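Local coordinates for protein T-box transcription factor TBX21 (Mus musculus, PDB 5T1J) that binds T-box DNA sites as a transcription factor that initiates Th1 lineage development, activating genes such as that for IFN-gamma and repressing the Th2 and Th17 programs, at residues L18-L23 with F46-V51. Numbering follows the deposited sequence.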
ATOM      1  N   LEU A  18      14.314   3.347 -17.056  1.00153.78           N
ATOM      2  CA  LEU A  18      13.993   1.928 -16.954  1.00129.49           C
ATOM      3  C   LEU A  18      15.180   1.037 -17.308  1.00131.60           C
ATOM      4  O   LEU A  18      15.831   1.233 -18.342  1.00126.71           O
ATOM      5  CB  LEU A  18      12.812   1.593 -17.856  1.00105.66           C
ATOM      6  CG  LEU A  18      12.339   0.138 -17.944  1.00122.19           C
ATOM      7  CD1 LEU A  18      11.969  -0.398 -16.595  1.00103.34           C
ATOM      8  CD2 LEU A  18      11.127   0.034 -18.862  1.00137.37           C
ATOM      9  N   SER A  19      15.429   0.037 -16.466  1.00153.85           N
ATOM     10  CA  SER A  19      16.388  -1.017 -16.792  1.00136.15           C
ATOM     11  C   SER A  19      15.558  -2.210 -17.253  1.00128.92           C
ATOM     12  O   SER A  19      14.335  -2.212 -17.064  1.00109.42           O
ATOM     13  CB  SER A  19      17.279  -1.370 -15.599  1.00160.17           C
ATOM     14  OG  SER A  19      18.207  -2.386 -15.963  1.00141.38           O
ATOM     15  N   ASN A  20      16.208  -3.215 -17.840  1.00160.89           N
ATOM     16  CA  ASN A  20      15.514  -4.285 -18.568  1.00164.82           C
ATOM     17  C   ASN A  20      14.851  -3.650 -19.778  1.00180.78           C
ATOM     18  O   ASN A  20      13.981  -4.244 -20.414  1.00140.53           O
ATOM     19  CB  ASN A  20      14.408  -4.964 -17.748  1.00117.76           C
ATOM     20  CG  ASN A  20      14.914  -5.680 -16.523  1.00 87.52           C
ATOM     21  OD1 ASN A  20      16.109  -5.980 -16.382  1.00 86.64           O
ATOM     22  ND2 ASN A  20      13.982  -6.005 -15.636  1.00 84.97           N
ATOM     23  N   HIS A  21      15.244  -2.410 -20.040  1.00154.35           N
ATOM     24  CA  HIS A  21      14.589  -1.538 -20.995  1.00132.10           C
ATOM     25  C   HIS A  21      14.374  -2.252 -22.319  1.00129.75           C
ATOM     26  O   HIS A  21      13.260  -2.278 -22.855  1.00132.52           O
ATOM     27  CB  HIS A  21      15.436  -0.280 -21.188  1.00129.91           C
ATOM     28  CG  HIS A  21      14.747   0.821 -21.925  1.00126.28           C
ATOM     29  ND1 HIS A  21      13.370   0.901 -22.042  1.00119.02           N
ATOM     30  CD2 HIS A  21      15.238   1.902 -22.576  1.00131.31           C
ATOM     31  CE1 HIS A  21      13.052   1.976 -22.735  1.00146.46           C
ATOM     32  NE2 HIS A  21      14.168   2.603 -23.074  1.00139.63           N
ATOM     33  N   LEU A  22      15.448  -2.841 -22.846  1.00141.49           N
ATOM     34  CA  LEU A  22      15.355  -3.638 -24.064  1.00135.19           C
ATOM     35  C   LEU A  22      14.389  -4.807 -23.856  1.00121.43           C
ATOM     36  O   LEU A  22      13.569  -5.081 -24.725  1.00132.06           O
ATOM     37  CB  LEU A  22      16.752  -4.106 -24.535  1.00 88.99           C
ATOM     38  CG  LEU A  22      17.843  -4.741 -23.647  1.00 89.18           C
ATOM     39  CD1 LEU A  22      17.679  -6.271 -23.529  1.00 88.21           C
ATOM     40  CD2 LEU A  22      19.253  -4.365 -24.129  1.00 91.01           C
ATOM     41  N   LEU A  23      14.447  -5.454 -22.692  1.00122.43           N
ATOM     42  CA  LEU A  23      13.680  -6.681 -22.458  1.00118.99           C
ATOM     43  C   LEU A  23      12.196  -6.388 -22.500  1.00108.23           C
ATOM     44  O   LEU A  23      11.376  -7.199 -22.980  1.00101.49           O
ATOM     45  CB  LEU A  23      14.019  -7.291 -21.093  1.00102.50           C
ATOM     46  CG  LEU A  23      14.407  -8.769 -21.107  1.00106.86           C
ATOM     47  CD1 LEU A  23      15.788  -8.973 -21.768  1.00103.51           C
ATOM     48  CD2 LEU A  23      14.366  -9.331 -19.695  1.00101.70           C
ATOM     49  N   PHE A  46       9.938  -8.594 -14.549  1.00 91.94           N
ATOM     50  CA  PHE A  46       9.456  -7.792 -13.434  1.00103.72           C
ATOM     51  C   PHE A  46       9.963  -6.341 -13.403  1.00100.03           C
ATOM     52  O   PHE A  46      11.158  -6.082 -13.514  1.00 93.28           O
ATOM     53  CB  PHE A  46       9.812  -8.469 -12.101  1.00117.11           C
ATOM     54  CG  PHE A  46      11.204  -9.069 -12.044  1.00 92.49           C
ATOM     55  CD1 PHE A  46      12.334  -8.259 -12.165  1.00 94.06           C
ATOM     56  CD2 PHE A  46      11.383 -10.422 -11.749  1.00 92.40           C
ATOM     57  CE1 PHE A  46      13.616  -8.783 -12.079  1.00 93.92           C
ATOM     58  CE2 PHE A  46      12.672 -10.956 -11.640  1.00 98.76           C
ATOM     59  CZ  PHE A  46      13.791 -10.126 -11.807  1.00 93.83           C
ATOM     60  N   LEU A  47       9.028  -5.413 -13.199  1.00100.18           N
ATOM     61  CA  LEU A  47       9.310  -3.984 -13.171  1.00 97.04           C
ATOM     62  C   LEU A  47      10.559  -3.712 -12.340  1.00102.66           C
ATOM     63  O   LEU A  47      10.584  -4.029 -11.141  1.00131.84           O
ATOM     64  CB  LEU A  47       8.095  -3.242 -12.581  1.00 96.99           C
ATOM     65  CG  LEU A  47       8.013  -1.735 -12.830  1.00 97.83           C
ATOM     66  CD1 LEU A  47       8.548  -1.433 -14.234  1.00 98.26           C
ATOM     67  CD2 LEU A  47       6.583  -1.233 -12.681  1.00 97.77           C
ATOM     68  N   SER A  48      11.576  -3.100 -12.948  1.00 93.06           N
ATOM     69  CA  SER A  48      12.856  -2.905 -12.243  1.00 93.83           C
ATOM     70  C   SER A  48      13.680  -1.825 -12.878  1.00 94.95           C
ATOM     71  O   SER A  48      14.078  -1.944 -14.026  1.00 98.22           O
ATOM     72  CB  SER A  48      13.709  -4.182 -12.228  1.00 93.72           C
ATOM     73  OG  SER A  48      12.942  -5.339 -11.949  1.00 99.07           O
ATOM     74  N   PHE A  49      13.991  -0.779 -12.140  1.00105.05           N
ATOM     75  CA  PHE A  49      14.727   0.289 -12.788  1.00126.93           C
ATOM     76  C   PHE A  49      15.623   1.179 -11.921  1.00142.99           C
ATOM     77  O   PHE A  49      16.206   0.732 -10.935  1.00164.76           O
ATOM     78  CB  PHE A  49      13.739   1.148 -13.585  1.00147.31           C
ATOM     79  CG  PHE A  49      12.464   1.484 -12.858  1.00 94.71           C
ATOM     80  CD1 PHE A  49      12.477   2.161 -11.644  1.00 95.16           C
ATOM     81  CD2 PHE A  49      11.225   1.170 -13.449  1.00 99.76           C
ATOM     82  CE1 PHE A  49      11.290   2.475 -11.020  1.00117.27           C
ATOM     83  CE2 PHE A  49      10.025   1.494 -12.821  1.00 93.57           C
ATOM     84  CZ  PHE A  49      10.064   2.143 -11.611  1.00 98.11           C
ATOM     85  N   THR A  50      15.777   2.420 -12.364  1.00119.79           N
ATOM     86  CA  THR A  50      16.779   3.331 -11.843  1.00130.82           C
ATOM     87  C   THR A  50      16.201   4.720 -11.651  1.00139.77           C
ATOM     88  O   THR A  50      15.372   5.183 -12.449  1.00117.04           O
ATOM     89  CB  THR A  50      18.020   3.353 -12.762  1.00122.17           C
ATOM     90  OG1 THR A  50      18.698   2.100 -12.620  1.00117.01           O
ATOM     91  CG2 THR A  50      18.993   4.452 -12.387  1.00136.98           C
ATOM     92  N   VAL A  51      16.651   5.372 -10.575  1.00146.57           N
ATOM     93  CA  VAL A  51      16.065   6.621 -10.122  1.00124.75           C
ATOM     94  C   VAL A  51      17.131   7.670  -9.838  1.00136.14           C
ATOM     95  O   VAL A  51      18.233   7.350  -9.381  1.00134.36           O
ATOM     96  CB  VAL A  51      15.204   6.369  -8.873  1.00130.37           C
ATOM     97  CG1 VAL A  51      16.014   5.620  -7.822  1.00123.02           C
ATOM     98  CG2 VAL A  51      14.619   7.661  -8.337  1.00133.47           C
TER
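L18 packs against F49 where the short edge strand 16-18 of the T-box domain, a member of the p53-like class of DNA-binding folds, runs antiparallel to strand 48-51. These two strands and 114-115 form a three-stranded antiparallel sheet, with 48-51 in the middle. The tight part of the contact lies on the sheet face that carries L18 and F49. CD1 of L18 reaches CD2 of F49 at 3.6 Å, meeting the phenyl ring at its edge and in its plane, and the two side chains cross at about a right angle. The torsion of L18 accounts for this approach: CG stands anti to the backbone N (chi1 178°), and from there the CD1 branch also comes within 4.3 Å of CD1 of L47. L47 also lies on V64 and P145, and F49 on L147, while the F171 ring meets that of F49 with planes about 55° apart.

Toward helix 21-29 the pairing frays. The bond from S19 N to S48 O is weak, at 3.4 Å with an N-H...O angle of 134°, and it is the sole hydrogen bond between the segments. S19 itself is exposed. One residue on, N20 occupies the N-cap position of the helix, but its side chain makes no capping bond; its CB is directed toward the 46-51 segment, and its ND2 approaches the F46 ring obliquely. ND2 of N20 also comes within 3.5 Å of F46 O. The modelled 2.5 Å between S48 OG and F46 O is too short to be trusted as a length, but it marks a hydrogen bond within the segment, donated by the S48 hydroxyl to that same carbonyl oxygen.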